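Local coordinates for protein p450 cytochrome, putative (Rippkaea orientalis, PDB 6Y01) that probably binds the molybdenum cofactor and serves as a carrier for it, as a Rossmann-fold protein of the SLOG clan, at residues D[119-122]-D[123-127]. Sequence-based numbering, arbitrary orientation. Where two conformers were deposited one is given.
Sequences LGTL and SEVAL
Ser123, Glu124, Val125 and Ala126 each send their amide N-H to the carbonyl four residues back, on Leu119, Gly120, Thr121 and Leu122, in regular alpha-helical geometry. The straightest of these bonds joins Val125 N to Thr121 O over 2.9 Å, with an angle of 172° at the hydrogen. Gly120 O accepts Glu124 N at 3.0 Å and, in one of the two conformers of Ser123, the hydroxyl OG at 2.8 Å as well. In that conformer chi1 of 80° sets OG between the backbone N and the carbonyl carbon of Ser123, within reach of the carbonyl three residues back. There the hydroxyl meets the carbonyl well off the C=O direction, at 130°, whereas the amide of Glu124 comes in closer to that direction. Beside this acceptor runs the aliphatic part of Glu124, its CG 3.6 Å from Gly120 O and the chain extended beyond.

These turns open helix 119-130, the connection between parallel strands 111-115 and 135-138 in a beta-alpha-beta unit of the Rossmann-like sheet. The same conformer of Ser123 hydrogen-bonds through OG to Asn102, tying this helix to the first residue of helix 102-108. On another flank Val125 lays CG2 against Thr121 O at 3.4 Å, and its CG2 lies 4.3 Å from CG2 of Thr121; both side chains rest on Ala114 of the strand that leads into the helix. Ala126 CB approaches Leu122 O to 3.4 Å, and both residues pack on Phe148 of helix 142-151, while Leu122 also touches Phe148 of the second subunit.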
# COMPACT_ATOMS: atom_id res chain seq x y z
N LEU D 119 -6.75 -6.52 -18.63
CA LEU D 119 -5.45 -6.22 -18.03
C LEU D 119 -5.50 -6.29 -16.50
O LEU D 119 -4.60 -6.87 -15.87
CB LEU D 119 -5.00 -4.87 -18.54
CG LEU D 119 -4.58 -4.84 -20.01
CD1 LEU D 119 -4.39 -3.41 -20.48
CD2 LEU D 119 -3.23 -5.59 -20.18
N GLY D 120 -6.50 -5.69 -15.87
CA GLY D 120 -6.53 -5.71 -14.40
C GLY D 120 -6.69 -7.12 -13.90
O GLY D 120 -6.04 -7.52 -12.94
N THR D 121 -7.54 -7.90 -14.57
CA THR D 121 -7.78 -9.29 -14.18
C THR D 121 -6.49 -10.09 -14.33
O THR D 121 -6.19 -10.90 -13.46
CB THR D 121 -8.95 -9.85 -15.01
OG1 THR D 121 -10.14 -9.06 -14.77
CG2 THR D 121 -9.22 -11.29 -14.62
N LEU D 122 -5.78 -9.87 -15.41
CA LEU D 122 -4.48 -10.58 -15.61
C LEU D 122 -3.55 -10.29 -14.44
O LEU D 122 -2.90 -11.24 -13.92
CB LEU D 122 -3.84 -10.12 -16.91
CG LEU D 122 -2.83 -11.05 -17.51
CD1 LEU D 122 -3.49 -12.32 -18.05
CD2 LEU D 122 -2.17 -10.33 -18.67
N SER D 123 -3.47 -9.03 -14.02
CA SER D 123 -2.59 -8.66 -12.88
C SER D 123 -3.03 -9.41 -11.62
O SER D 123 -2.18 -9.92 -10.89
CB SER D 123 -2.51 -7.17 -12.65
OG SER D 123 -3.62 -6.63 -11.93
N GLU D 124 -4.35 -9.49 -11.36
CA GLU D 124 -4.82 -10.17 -10.15
C GLU D 124 -4.57 -11.67 -10.19
O GLU D 124 -4.18 -12.23 -9.18
CB GLU D 124 -6.32 -9.89 -9.93
CG GLU D 124 -6.49 -8.48 -9.52
CD GLU D 124 -7.75 -8.07 -8.91
OE1 GLU D 124 -8.36 -8.96 -8.17
OE2 GLU D 124 -8.05 -6.86 -9.00
N VAL D 125 -4.83 -12.29 -11.33
CA VAL D 125 -4.54 -13.74 -11.45
C VAL D 125 -3.05 -13.98 -11.22
O VAL D 125 -2.73 -14.90 -10.50
CB VAL D 125 -4.99 -14.27 -12.80
CG1 VAL D 125 -4.49 -15.69 -13.04
CG2 VAL D 125 -6.52 -14.23 -12.91
N ALA D 126 -2.21 -13.17 -11.84
CA ALA D 126 -0.75 -13.34 -11.69
C ALA D 126 -0.37 -13.23 -10.21
O ALA D 126 0.41 -14.07 -9.70
CB ALA D 126 -0.01 -12.37 -12.57
N LEU D 127 -0.86 -12.19 -9.53
CA LEU D 127 -0.57 -12.00 -8.09
C LEU D 127 -1.10 -13.16 -7.25
O LEU D 127 -0.48 -13.61 -6.32
CB LEU D 127 -1.11 -10.66 -7.59
CG LEU D 127 -0.42 -9.42 -8.14
CD1 LEU D 127 -1.23 -8.15 -7.80
CD2 LEU D 127 0.97 -9.31 -7.61